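Local coordinates for protein glycinin (Glycine max, PDB 1OD5) that probably serves as a hexameric seed storage protein, a nutrient reservoir that supplies sulfur-containing amino acids in seed meals, at residues Glu118-Val123 with His331-Arg336; Asn11-Leu16 with His36-Cys41; Leu56-Tyr61 with Gln235-Glu240; Ser62-Met67 with Ser144-Ser149. One frame throughout, in Å; residues are numbered along the deposited sequence.

Interaction 1. Residues Glu118-Val123 with His331-Arg336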
loop_
_atom_site.group_PDB
_atom_site.type_symbol
_atom_site.label_atom_id
_atom_site.label_comp_id
_atom_site.label_asym_id
_atom_site.label_seq_id
_atom_site.Cartn_x
_atom_site.Cartn_y
_atom_site.Cartn_z
ATOM N N GLU A 118 -19.577 18.295 -22.937
ATOM C CA GLU A 118 -20.624 17.452 -22.420
ATOM C C GLU A 118 -20.259 15.995 -22.346
ATOM O O GLU A 118 -19.555 15.429 -23.183
ATOM C CB GLU A 118 -21.892 17.635 -23.253
ATOM C CG GLU A 118 -21.747 17.995 -24.702
ATOM C CD GLU A 118 -23.084 18.469 -25.247
ATOM O OE1 GLU A 118 -23.928 17.592 -25.471
ATOM O OE2 GLU A 118 -23.283 19.689 -25.420
ATOM N N GLY A 119 -20.705 15.410 -21.244
ATOM C CA GLY A 119 -20.437 14.020 -20.990
ATOM C C GLY A 119 -19.254 13.873 -20.070
ATOM O O GLY A 119 -19.108 12.825 -19.479
ATOM N N ASP A 120 -18.393 14.867 -19.922
ATOM C CA ASP A 120 -17.255 14.771 -19.028
ATOM C C ASP A 120 -17.562 14.975 -17.559
ATOM O O ASP A 120 -18.408 15.769 -17.178
ATOM C CB ASP A 120 -16.214 15.797 -19.376
ATOM C CG ASP A 120 -15.542 15.614 -20.736
ATOM O OD1 ASP A 120 -15.764 14.606 -21.413
ATOM O OD2 ASP A 120 -14.783 16.509 -21.109
ATOM N N VAL A 121 -16.826 14.276 -16.726
ATOM C CA VAL A 121 -16.936 14.360 -15.289
ATOM C C VAL A 121 -15.670 15.054 -14.829
ATOM O O VAL A 121 -14.615 14.798 -15.394
ATOM C CB VAL A 121 -16.987 12.992 -14.675
ATOM C CG1 VAL A 121 -16.897 13.088 -13.164
ATOM C CG2 VAL A 121 -18.306 12.358 -15.016
ATOM N N LEU A 122 -15.685 15.941 -13.836
ATOM C CA LEU A 122 -14.496 16.602 -13.387
ATOM C C LEU A 122 -14.456 16.490 -11.895
ATOM O O LEU A 122 -15.479 16.483 -11.244
ATOM C CB LEU A 122 -14.475 18.064 -13.742
ATOM C CG LEU A 122 -14.280 18.402 -15.201
ATOM C CD1 LEU A 122 -15.593 18.800 -15.820
ATOM C CD2 LEU A 122 -13.328 19.575 -15.322
ATOM N N VAL A 123 -13.274 16.374 -11.321
ATOM C CA VAL A 123 -13.133 16.253 -9.884
ATOM C C VAL A 123 -12.290 17.440 -9.477
ATOM O O VAL A 123 -11.290 17.753 -10.118
ATOM C CB VAL A 123 -12.437 14.900 -9.544
ATOM C CG1 VAL A 123 -12.374 14.627 -8.052
ATOM C CG2 VAL A 123 -13.277 13.778 -10.170
ATOM N N HIS A 331 -10.190 14.743 -15.074
ATOM C CA HIS A 331 -11.421 14.677 -15.839
ATOM C C HIS A 331 -11.459 13.389 -16.644
ATOM O O HIS A 331 -10.441 12.734 -16.836
ATOM C CB HIS A 331 -11.515 15.923 -16.726
ATOM C CG HIS A 331 -10.865 15.890 -18.094
ATOM N ND1 HIS A 331 -9.595 16.096 -18.409
ATOM C CD2 HIS A 331 -11.562 15.654 -19.255
ATOM C CE1 HIS A 331 -9.494 15.997 -19.713
ATOM N NE2 HIS A 331 -10.681 15.731 -20.209
ATOM N N GLU A 332 -12.639 12.971 -17.081
ATOM C CA GLU A 332 -12.820 11.752 -17.849
ATOM C C GLU A 332 -14.245 11.731 -18.403
ATOM O O GLU A 332 -15.203 12.064 -17.702
ATOM C CB GLU A 332 -12.564 10.544 -16.936
ATOM C CG GLU A 332 -12.743 9.139 -17.487
ATOM C CD GLU A 332 -11.811 8.698 -18.608
ATOM O OE1 GLU A 332 -12.244 7.942 -19.478
ATOM O OE2 GLU A 332 -10.653 9.101 -18.620
ATOM N N ASN A 333 -14.419 11.351 -19.668
ATOM C CA ASN A 333 -15.723 11.278 -20.281
ATOM C C ASN A 333 -16.442 10.030 -19.819
ATOM O O ASN A 333 -15.895 8.942 -19.802
ATOM C CB ASN A 333 -15.568 11.275 -21.782
ATOM C CG ASN A 333 -16.930 11.264 -22.411
ATOM O OD1 ASN A 333 -17.544 12.308 -22.606
ATOM N ND2 ASN A 333 -17.432 10.065 -22.682
ATOM N N ILE A 334 -17.704 10.176 -19.437
ATOM C CA ILE A 334 -18.480 9.053 -18.962
ATOM C C ILE A 334 -19.685 8.818 -19.840
ATOM O O ILE A 334 -20.150 7.691 -19.940
ATOM C CB ILE A 334 -18.922 9.321 -17.486
ATOM C CG1 ILE A 334 -19.539 8.080 -16.884
ATOM C CG2 ILE A 334 -19.963 10.460 -17.449
ATOM C CD1 ILE A 334 -19.792 8.211 -15.379
ATOM N N ALA A 335 -20.199 9.854 -20.498
ATOM C CA ALA A 335 -21.395 9.668 -21.298
ATOM C C ALA A 335 -21.362 9.008 -22.661
ATOM O O ALA A 335 -22.328 8.314 -22.972
ATOM C CB ALA A 335 -22.068 11.022 -21.438
ATOM N N ARG A 336 -20.275 9.137 -23.439
ATOM C CA ARG A 336 -20.176 8.558 -24.781
ATOM C C ARG A 336 -20.545 7.099 -24.887
ATOM O O ARG A 336 -20.182 6.338 -24.003
ATOM C CB ARG A 336 -18.769 8.727 -25.331
ATOM C CG ARG A 336 -18.429 10.197 -25.617
ATOM C CD ARG A 336 -17.226 10.337 -26.554
ATOM N NE ARG A 336 -16.178 11.269 -26.119
ATOM C CZ ARG A 336 -16.234 12.612 -26.271
ATOM N NH1 ARG A 336 -17.288 13.241 -26.837
ATOM N NH2 ARG A 336 -15.164 13.323 -25.869
#
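G119 O accepts two backbone N-H groups. I334 N reaches it at 3.0 Å in an almost straight bond (175° at the hydrogen), and A335 N adds a weak one at 3.3 Å. Further along, V121 N gives a bond to E332 O at 2.9 Å, and E332 N returns one to V121 O at 3.2 Å. V121 O also takes a C-H contact from H331 CA. These bonds place strand 331-333 antiparallel to strand 120-124, outermost within this chain in a sheet of the N-terminal cupin barrel. Strand 342-344 of the second cupin's sheet follows it. D120, L122 and H331 point to one face of the sheet. The D120 carboxylate lies beside the H331 ring, with the two planes 51° apart and OD2 3.8 Å from CD2. OD2 is also held by the backbone N of N117. V121 and E332 point to the other face. There V121 CG2 packs on I334 CG2 at 3.5 Å, while E332 OE1 makes salt bridges with R339 and with K329 of a second subunit. A335 CB rests on G119 CA at 3.4 Å. With phi at 98°, a side chain on G119 would probably jam against E118 O and crowd A335 CB.

Interaction 2. Residues Asn11-Leu16 with His36-Cys41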
loop_
_atom_site.group_PDB
_atom_site.type_symbol
_atom_site.label_atom_id
_atom_site.label_comp_id
_atom_site.label_asym_id
_atom_site.label_seq_id
_atom_site.Cartn_x
_atom_site.Cartn_y
_atom_site.Cartn_z
ATOM N N ASN A 11 -38.904 6.880 5.854
ATOM C CA ASN A 11 -40.011 6.091 5.298
ATOM C C ASN A 11 -40.626 6.602 4.018
ATOM O O ASN A 11 -41.550 6.020 3.446
ATOM C CB ASN A 11 -41.117 5.920 6.345
ATOM C CG ASN A 11 -41.239 7.141 7.256
ATOM O OD1 ASN A 11 -41.286 6.981 8.477
ATOM N ND2 ASN A 11 -41.248 8.381 6.739
ATOM N N ASN A 12 -40.038 7.700 3.558
ATOM C CA ASN A 12 -40.458 8.304 2.325
ATOM C C ASN A 12 -39.243 8.997 1.688
ATOM O O ASN A 12 -38.344 9.510 2.364
ATOM C CB ASN A 12 -41.567 9.295 2.601
ATOM C CG ASN A 12 -42.117 9.776 1.285
ATOM O OD1 ASN A 12 -42.649 8.974 0.514
ATOM N ND2 ASN A 12 -41.955 11.061 0.960
ATOM N N LEU A 13 -39.209 9.008 0.358
ATOM C CA LEU A 13 -38.116 9.627 -0.368
ATOM C C LEU A 13 -38.740 10.543 -1.393
ATOM O O LEU A 13 -39.732 10.170 -2.009
ATOM C CB LEU A 13 -37.335 8.507 -1.021
ATOM C CG LEU A 13 -35.859 8.196 -0.881
ATOM C CD1 LEU A 13 -35.384 8.190 0.557
ATOM C CD2 LEU A 13 -35.667 6.818 -1.521
ATOM N N ASN A 14 -38.196 11.723 -1.631
ATOM C CA ASN A 14 -38.773 12.626 -2.617
ATOM C C ASN A 14 -37.864 12.959 -3.787
ATOM O O ASN A 14 -36.646 12.993 -3.634
ATOM C CB ASN A 14 -39.145 13.983 -2.008
ATOM C CG ASN A 14 -40.362 13.996 -1.097
ATOM O OD1 ASN A 14 -40.225 13.902 0.119
ATOM N ND2 ASN A 14 -41.574 14.104 -1.639
ATOM N N ALA A 15 -38.441 13.293 -4.954
ATOM C CA ALA A 15 -37.656 13.674 -6.112
ATOM C C ALA A 15 -37.491 15.164 -5.897
ATOM O O ALA A 15 -38.467 15.914 -5.873
ATOM C CB ALA A 15 -38.428 13.426 -7.391
ATOM N N LEU A 16 -36.258 15.613 -5.714
ATOM C CA LEU A 16 -35.937 17.001 -5.461
ATOM C C LEU A 16 -35.505 17.927 -6.582
ATOM O O LEU A 16 -34.762 17.569 -7.502
ATOM C CB LEU A 16 -34.860 17.040 -4.376
ATOM C CG LEU A 16 -35.118 16.216 -3.120
ATOM C CD1 LEU A 16 -33.888 16.244 -2.231
ATOM C CD2 LEU A 16 -36.336 16.779 -2.390
ATOM N N HIS A 36 -32.547 18.919 3.402
ATOM C CA HIS A 36 -33.540 17.922 3.039
ATOM C C HIS A 36 -33.112 16.620 3.701
ATOM O O HIS A 36 -31.919 16.328 3.716
ATOM C CB HIS A 36 -33.602 17.673 1.541
ATOM C CG HIS A 36 -34.325 18.721 0.728
ATOM N ND1 HIS A 36 -35.577 18.725 0.281
ATOM C CD2 HIS A 36 -33.753 19.870 0.248
ATOM C CE1 HIS A 36 -35.773 19.807 -0.440
ATOM N NE2 HIS A 36 -34.662 20.490 -0.451
ATOM N N PRO A 37 -33.990 15.822 4.312
ATOM C CA PRO A 37 -33.666 14.579 4.988
ATOM C C PRO A 37 -32.880 13.569 4.130
ATOM O O PRO A 37 -31.989 12.895 4.631
ATOM C CB PRO A 37 -35.018 14.053 5.416
ATOM C CG PRO A 37 -35.866 15.271 5.534
ATOM C CD PRO A 37 -35.444 15.992 4.298
ATOM N N GLU A 38 -33.239 13.464 2.849
ATOM C CA GLU A 38 -32.612 12.568 1.895
ATOM C C GLU A 38 -31.164 12.962 1.716
ATOM O O GLU A 38 -30.318 12.101 1.832
ATOM C CB GLU A 38 -33.251 12.637 0.537
ATOM C CG GLU A 38 -34.726 12.342 0.562
ATOM C CD GLU A 38 -35.646 13.552 0.741
ATOM O OE1 GLU A 38 -36.822 13.451 0.412
ATOM O OE2 GLU A 38 -35.216 14.605 1.187
ATOM N N LEU A 39 -30.882 14.248 1.485
ATOM C CA LEU A 39 -29.562 14.783 1.300
ATOM C C LEU A 39 -28.740 14.625 2.547
ATOM O O LEU A 39 -27.527 14.402 2.466
ATOM C CB LEU A 39 -29.679 16.248 0.912
ATOM C CG LEU A 39 -29.526 16.571 -0.572
ATOM C CD1 LEU A 39 -30.401 15.661 -1.344
ATOM C CD2 LEU A 39 -29.925 17.980 -0.902
ATOM N N GLN A 40 -29.379 14.700 3.722
ATOM C CA GLN A 40 -28.667 14.540 4.978
ATOM C C GLN A 40 -28.273 13.113 5.284
ATOM O O GLN A 40 -27.334 12.832 6.022
ATOM C CB GLN A 40 -29.497 15.042 6.123
ATOM C CG GLN A 40 -29.500 16.555 6.171
ATOM C CD GLN A 40 -30.173 16.966 7.463
ATOM O OE1 GLN A 40 -29.509 16.992 8.500
ATOM N NE2 GLN A 40 -31.481 17.251 7.466
ATOM N N CYS A 41 -29.019 12.180 4.731
ATOM C CA CYS A 41 -28.744 10.767 4.903
ATOM C C CYS A 41 -27.473 10.424 4.126
ATOM O O CYS A 41 -26.579 9.791 4.668
ATOM C CB CYS A 41 -29.944 10.044 4.383
ATOM S SG CYS A 41 -29.776 8.277 4.175
#
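L16 and E38 bury most of the surface here, with H36 beside them. The contact sets an extended N-terminal segment against helix 37-42, which follows the hairpin of strands 20-24 and 27-31. H36 stands at the N-cap position, and its O takes the helical bond from Q40 N. The segment also reaches the second cupin: L13 and L16 make backbone bonds with V410 and L420. The E38 chain bends at CG (chi2 91°), which brings its carboxylate round to the backbone of N14. E38 OE1 accepts N14 N at 3.0 Å. The bond is rather bent, 138° at the hydrogen, and uses the anti side of OE1, 21° out of the carboxylate plane. N14 CB lies 3.4 Å from E38 OE1. N14 OD1 is 3.4 Å from E38 OE1, but both are acceptors, so no bond forms. The E38 chain also touches apolar neighbours: CG faces L13 CD1 at 4.2 Å, and OE2 sits near L16 CD1. Replacing E38 by an alanine would probably leave N14 N without this acceptor and open a gap between L13 and L16. The L16 and H36 side chains come from opposite directions. L16 CD1 lies over one face of the imidazole, toward the rim, in a CH-pi contact 4.1 Å from the centroid of the H36 ring. The ring is held from elsewhere by a bond from NE2 to D19 OD1. L16 CD1 also packs on L39 CD1 at 3.6 Å, and L16 CD2 approaches H36 ND1 to 3.4 Å.

Interaction 3. Residues Leu56-Tyr61 with Gln235-Glu240; sequences LHLPSY and QIVTVE. With CO3 (carbonate ion), chain C.
The H57 ring has I236 CG1 and Q235 O set obliquely to it. At the ring's edge, near its plane, is an oxygen of a carbonate ion. H57 ND1 gives a hydrogen bond to carbonate O3 at 2.7 Å, with 143° at the hydrogen. With CG anti to the backbone N (chi1 178°), the ring extends from the strand and Q235 O comes 3.5 Å from H57 CD2. The ring's other nitrogen, NE2, is bonded to Y163 OH. Three backbone bonds join the strands. L56 N meets V237 O at 2.9 Å, nearly straight at 174°. V237 N returns to L56 O, and L58 N binds Q235 O at 3.0 Å. Away from H57, L56 CD1 and V237 CG2 lie side by side at 3.8 Å. V239 CG2 closes on L56 CB at 3.7 Å, and the L58 and V237 side chains cross at about a right angle. The third subunit packs on L58 and V239. Strand 236-238 pairs with strand 55-61, as 130-134 and 162-163 also do, in the curled sheet of the N-terminal cupin barrel. The carbonate, probably from the crystallisation liquor, sits in a pocket of this barrel that H57 shares with R49, Y130 and T132.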
loop_
_atom_site.group_PDB
_atom_site.type_symbol
_atom_site.label_atom_id
_atom_site.label_comp_id
_atom_site.label_asym_id
_atom_site.label_seq_id
_atom_site.Cartn_x
_atom_site.Cartn_y
_atom_site.Cartn_z
ATOM N N LEU A 56 -16.864 33.378 -17.101
ATOM C CA LEU A 56 -15.714 33.058 -16.264
ATOM C C LEU A 56 -16.122 32.798 -14.798
ATOM O O LEU A 56 -16.421 33.777 -14.117
ATOM C CB LEU A 56 -14.723 34.238 -16.260
ATOM C CG LEU A 56 -13.221 34.160 -15.887
ATOM C CD1 LEU A 56 -12.851 35.483 -15.242
ATOM C CD2 LEU A 56 -12.889 33.079 -14.876
ATOM N N HIS A 57 -16.138 31.579 -14.217
ATOM C CA HIS A 57 -16.489 31.412 -12.815
ATOM C C HIS A 57 -15.163 31.721 -12.113
ATOM O O HIS A 57 -14.148 31.059 -12.311
ATOM C CB HIS A 57 -16.977 29.981 -12.597
ATOM C CG HIS A 57 -17.361 29.579 -11.168
ATOM N ND1 HIS A 57 -17.830 28.393 -10.790
ATOM C CD2 HIS A 57 -17.289 30.352 -10.044
ATOM C CE1 HIS A 57 -18.033 28.404 -9.512
ATOM N NE2 HIS A 57 -17.700 29.588 -9.078
ATOM N N LEU A 58 -15.150 32.780 -11.305
ATOM C CA LEU A 58 -13.967 33.260 -10.597
ATOM C C LEU A 58 -13.281 32.288 -9.666
ATOM O O LEU A 58 -13.955 31.419 -9.137
ATOM C CB LEU A 58 -14.314 34.539 -9.790
ATOM C CG LEU A 58 -14.861 35.765 -10.536
ATOM C CD1 LEU A 58 -14.965 36.894 -9.554
ATOM C CD2 LEU A 58 -13.936 36.268 -11.626
ATOM N N PRO A 59 -11.963 32.356 -9.442
ATOM C CA PRO A 59 -11.209 31.321 -8.735
ATOM C C PRO A 59 -11.764 31.051 -7.343
ATOM O O PRO A 59 -11.997 32.010 -6.627
ATOM C CB PRO A 59 -9.795 31.837 -8.694
ATOM C CG PRO A 59 -9.733 32.777 -9.876
ATOM C CD PRO A 59 -11.089 33.439 -9.878
ATOM N N SER A 60 -11.988 29.799 -6.945
ATOM C CA SER A 60 -12.504 29.432 -5.620
ATOM C C SER A 60 -12.107 28.024 -5.183
ATOM O O SER A 60 -11.780 27.170 -6.018
ATOM C CB SER A 60 -14.025 29.457 -5.577
ATOM O OG SER A 60 -14.617 28.488 -6.433
ATOM N N TYR A 61 -12.135 27.768 -3.870
ATOM C CA TYR A 61 -11.834 26.448 -3.331
ATOM C C TYR A 61 -12.812 26.104 -2.208
ATOM O O TYR A 61 -13.481 26.983 -1.658
ATOM C CB TYR A 61 -10.423 26.387 -2.799
ATOM C CG TYR A 61 -10.005 27.389 -1.756
ATOM C CD1 TYR A 61 -9.524 28.645 -2.113
ATOM C CD2 TYR A 61 -10.065 27.007 -0.430
ATOM C CE1 TYR A 61 -9.087 29.529 -1.119
ATOM C CE2 TYR A 61 -9.630 27.880 0.560
ATOM C CZ TYR A 61 -9.147 29.121 0.208
ATOM O OH TYR A 61 -8.709 29.934 1.200
ATOM N N GLN A 235 -19.896 36.112 -8.398
ATOM C CA GLN A 235 -18.962 35.029 -8.721
ATOM C C GLN A 235 -18.783 34.549 -10.165
ATOM O O GLN A 235 -17.822 33.831 -10.432
ATOM C CB GLN A 235 -19.320 33.829 -7.871
ATOM C CG GLN A 235 -20.769 33.354 -8.031
ATOM C CD GLN A 235 -21.577 33.672 -6.780
ATOM O OE1 GLN A 235 -21.974 32.780 -6.039
ATOM N NE2 GLN A 235 -21.838 34.927 -6.450
ATOM N N ILE A 236 -19.691 34.816 -11.109
ATOM C CA ILE A 236 -19.511 34.387 -12.497
ATOM C C ILE A 236 -19.663 35.666 -13.325
ATOM O O ILE A 236 -20.721 36.313 -13.341
ATOM C CB ILE A 236 -20.567 33.377 -12.947
ATOM C CG1 ILE A 236 -20.540 32.181 -12.038
ATOM C CG2 ILE A 236 -20.306 32.972 -14.393
ATOM C CD1 ILE A 236 -21.684 31.217 -12.379
ATOM N N VAL A 237 -18.566 36.067 -13.962
ATOM C CA VAL A 237 -18.555 37.272 -14.777
ATOM C C VAL A 237 -18.486 37.023 -16.290
ATOM O O VAL A 237 -18.179 35.928 -16.761
ATOM C CB VAL A 237 -17.358 38.153 -14.331
ATOM C CG1 VAL A 237 -17.384 38.269 -12.813
ATOM C CG2 VAL A 237 -16.026 37.562 -14.801
ATOM N N THR A 238 -18.846 37.998 -17.104
ATOM C CA THR A 238 -18.751 37.873 -18.540
ATOM C C THR A 238 -17.431 38.530 -18.914
ATOM O O THR A 238 -16.998 39.533 -18.323
ATOM C CB THR A 238 -19.889 38.585 -19.207
ATOM O OG1 THR A 238 -21.036 37.858 -18.810
ATOM C CG2 THR A 238 -19.830 38.582 -20.730
ATOM N N VAL A 239 -16.783 37.889 -19.898
ATOM C CA VAL A 239 -15.509 38.362 -20.386
ATOM C C VAL A 239 -15.844 38.869 -21.772
ATOM O O VAL A 239 -16.134 38.103 -22.697
ATOM C CB VAL A 239 -14.477 37.220 -20.454
ATOM C CG1 VAL A 239 -13.149 37.813 -20.874
ATOM C CG2 VAL A 239 -14.283 36.552 -19.100
ATOM N N GLU A 240 -15.860 40.204 -21.861
ATOM C CA GLU A 240 -16.161 40.875 -23.117
ATOM C C GLU A 240 -14.890 40.840 -23.953
ATOM O O GLU A 240 -13.788 41.202 -23.528
ATOM C CB GLU A 240 -16.598 42.335 -22.865
ATOM C CG GLU A 240 -17.248 42.966 -24.126
ATOM C CD GLU A 240 -17.738 44.432 -24.075
ATOM O OE1 GLU A 240 -17.950 44.981 -25.162
ATOM O OE2 GLU A 240 -17.920 45.019 -22.991
HETATM C C CO3 C . -17.783 25.466 -12.259
HETATM O O1 CO3 C . -18.413 24.828 -13.099
HETATM O O2 CO3 C . -17.733 25.057 -11.111
HETATM O O3 CO3 C . -17.196 26.496 -12.559
#

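Interaction 4. Residues Ser62-Met67 with Ser144-Ser149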
loop_
_atom_site.group_PDB
_atom_site.type_symbol
_atom_site.label_atom_id
_atom_site.label_comp_id
_atom_site.label_asym_id
_atom_site.label_seq_id
_atom_site.Cartn_x
_atom_site.Cartn_y
_atom_site.Cartn_z
ATOM N N SER A 62 -12.944 24.827 -1.890
ATOM C CA SER A 62 -13.853 24.377 -0.840
ATOM C C SER A 62 -13.166 23.274 -0.069
ATOM O O SER A 62 -12.335 22.608 -0.674
ATOM C CB SER A 62 -15.139 23.784 -1.397
ATOM O OG SER A 62 -15.861 24.720 -2.171
ATOM N N PRO A 63 -13.458 22.967 1.201
ATOM C CA PRO A 63 -12.712 21.958 1.966
ATOM C C PRO A 63 -13.075 20.494 1.753
ATOM O O PRO A 63 -12.660 19.605 2.493
ATOM C CB PRO A 63 -12.899 22.458 3.376
ATOM C CG PRO A 63 -14.308 23.028 3.373
ATOM C CD PRO A 63 -14.339 23.776 2.048
ATOM N N TYR A 64 -13.839 20.219 0.704
ATOM C CA TYR A 64 -14.283 18.865 0.383
ATOM C C TYR A 64 -14.162 18.671 -1.114
ATOM O O TYR A 64 -14.074 19.660 -1.844
ATOM C CB TYR A 64 -15.760 18.650 0.814
ATOM C CG TYR A 64 -16.690 19.834 0.534
ATOM C CD1 TYR A 64 -16.989 20.736 1.568
ATOM C CD2 TYR A 64 -17.177 20.057 -0.752
ATOM C CE1 TYR A 64 -17.756 21.863 1.319
ATOM C CE2 TYR A 64 -17.941 21.183 -1.011
ATOM C CZ TYR A 64 -18.208 22.070 0.026
ATOM O OH TYR A 64 -18.880 23.220 -0.278
ATOM N N PRO A 65 -14.172 17.460 -1.659
ATOM C CA PRO A 65 -14.133 17.224 -3.096
ATOM C C PRO A 65 -15.468 17.340 -3.751
ATOM O O PRO A 65 -16.470 17.044 -3.104
ATOM C CB PRO A 65 -13.586 15.834 -3.257
ATOM C CG PRO A 65 -14.144 15.157 -2.031
ATOM C CD PRO A 65 -14.060 16.210 -0.925
ATOM N N GLN A 66 -15.495 17.789 -5.001
ATOM C CA GLN A 66 -16.756 17.835 -5.699
ATOM C C GLN A 66 -16.578 17.169 -7.042
ATOM O O GLN A 66 -15.537 17.270 -7.675
ATOM C CB GLN A 66 -17.283 19.288 -5.863
ATOM C CG GLN A 66 -16.363 20.386 -6.225
ATOM C CD GLN A 66 -16.921 21.796 -6.078
ATOM O OE1 GLN A 66 -16.242 22.661 -5.527
ATOM N NE2 GLN A 66 -18.092 22.106 -6.628
ATOM N N MET A 67 -17.566 16.363 -7.409
ATOM C CA MET A 67 -17.579 15.655 -8.674
ATOM C C MET A 67 -18.615 16.380 -9.491
ATOM O O MET A 67 -19.759 16.528 -9.088
ATOM C CB MET A 67 -17.987 14.212 -8.501
ATOM C CG MET A 67 -18.016 13.473 -9.819
ATOM S SD MET A 67 -18.174 11.727 -9.508
ATOM C CE MET A 67 -16.479 11.527 -9.141
ATOM N N SER A 144 -22.932 19.727 -9.892
ATOM C CA SER A 144 -21.867 19.367 -8.998
ATOM C C SER A 144 -22.311 18.735 -7.709
ATOM O O SER A 144 -23.157 19.311 -7.052
ATOM C CB SER A 144 -21.132 20.617 -8.750
ATOM O OG SER A 144 -20.077 20.472 -7.829
ATOM N N LEU A 145 -21.762 17.587 -7.308
ATOM C CA LEU A 145 -22.080 16.896 -6.083
ATOM C C LEU A 145 -21.059 17.404 -5.105
ATOM O O LEU A 145 -19.887 17.117 -5.283
ATOM C CB LEU A 145 -21.913 15.428 -6.321
ATOM C CG LEU A 145 -22.263 14.273 -5.364
ATOM C CD1 LEU A 145 -21.316 14.227 -4.176
ATOM C CD2 LEU A 145 -23.717 14.418 -4.969
ATOM N N LEU A 146 -21.423 18.166 -4.079
ATOM C CA LEU A 146 -20.487 18.676 -3.104
ATOM C C LEU A 146 -20.505 17.630 -2.013
ATOM O O LEU A 146 -21.526 17.419 -1.378
ATOM C CB LEU A 146 -20.965 20.020 -2.567
ATOM C CG LEU A 146 -21.603 21.087 -3.470
ATOM C CD1 LEU A 146 -21.632 22.386 -2.704
ATOM C CD2 LEU A 146 -20.796 21.340 -4.703
ATOM N N ASP A 147 -19.420 16.918 -1.757
ATOM C CA ASP A 147 -19.431 15.869 -0.744
ATOM C C ASP A 147 -18.954 16.386 0.591
ATOM O O ASP A 147 -17.845 16.130 1.040
ATOM C CB ASP A 147 -18.571 14.756 -1.305
ATOM C CG ASP A 147 -18.538 13.479 -0.510
ATOM O OD1 ASP A 147 -19.501 13.131 0.181
ATOM O OD2 ASP A 147 -17.497 12.842 -0.603
ATOM N N THR A 148 -19.854 17.110 1.261
ATOM C CA THR A 148 -19.553 17.724 2.539
ATOM C C THR A 148 -19.297 16.732 3.637
ATOM O O THR A 148 -18.588 17.066 4.579
ATOM C CB THR A 148 -20.705 18.667 2.884
ATOM O OG1 THR A 148 -21.877 17.894 2.823
ATOM C CG2 THR A 148 -20.865 19.815 1.900
ATOM N N SER A 149 -19.799 15.506 3.556
ATOM C CA SER A 149 -19.512 14.557 4.607
ATOM C C SER A 149 -18.143 13.851 4.429
ATOM O O SER A 149 -17.748 13.003 5.237
ATOM C CB SER A 149 -20.620 13.507 4.659
ATOM O OG SER A 149 -20.682 12.658 3.509
#
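Strands 66-72 and 140-146 are antiparallel neighbours in a sheet of the N-terminal cupin barrel, and Y64-M67 runs against L145-T148 where the first begins and the second ends. L145 N binds M67 O at 2.9 Å in a nearly straight bond (175°). M67 N returns to L145 O at 3.2 Å. Just outside the paired strands, D147 N still reaches P65 O at 3.2 Å. D147 is the centre of an inverse gamma turn, in which T148 N makes a weak bond back to L146 O. This turn carries T148 to the Y64 ring. T148 CG2 lies over one ring face, toward the rim, 3.9 Å from the centroid of the Y64 ring and 17° off its normal. S62 CB lies 3.7 Å above the opposite face of the Y64 ring. Y64 CG sits between the backbone N and the carbonyl carbon (chi1 41°), which places CE2 3.6 Å from L146 CB. Y64 CB comes 3.3 Å from D147 O. The phenol OH makes a weak bond with the backbone N of R160. Shrinking Y64 to an alanine would probably open a gap between S62 and T148, and would leave R160 N without the phenol oxygen. The D147 carboxylate turns to N150, where OD2 is bonded to ND2. Q66 and L146 point to one face of the sheet, M67 and L145 to the other. All the touching residues are buried, and three backbone bonds hold the strands together. The ring and methyl contacts around Y64 extend the contact as apolar packing past the paired residues.

From the N terminus, interaction 2 closes first. It closes a loop containing the hairpin of strands 20-24 and 27-31, setting the chain start against helix 37-42. Interaction 3 opens next, and interaction 4 follows directly at residue 62. Interaction 1 then opens at 118-123. Interaction 4 closes at 144-149 and so falls within the span of interaction 3, which closes at 235-240. Interaction 1 closes last, at 331-336, and crosses both. Interactions 1 and 4 share one sheet and touch, with V121 CG1 3.5 Å from M67 CG. Interaction 3 extends the other sheet of the first barrel. Interaction 1 ties that barrel to the chain just ahead of strand 342-344.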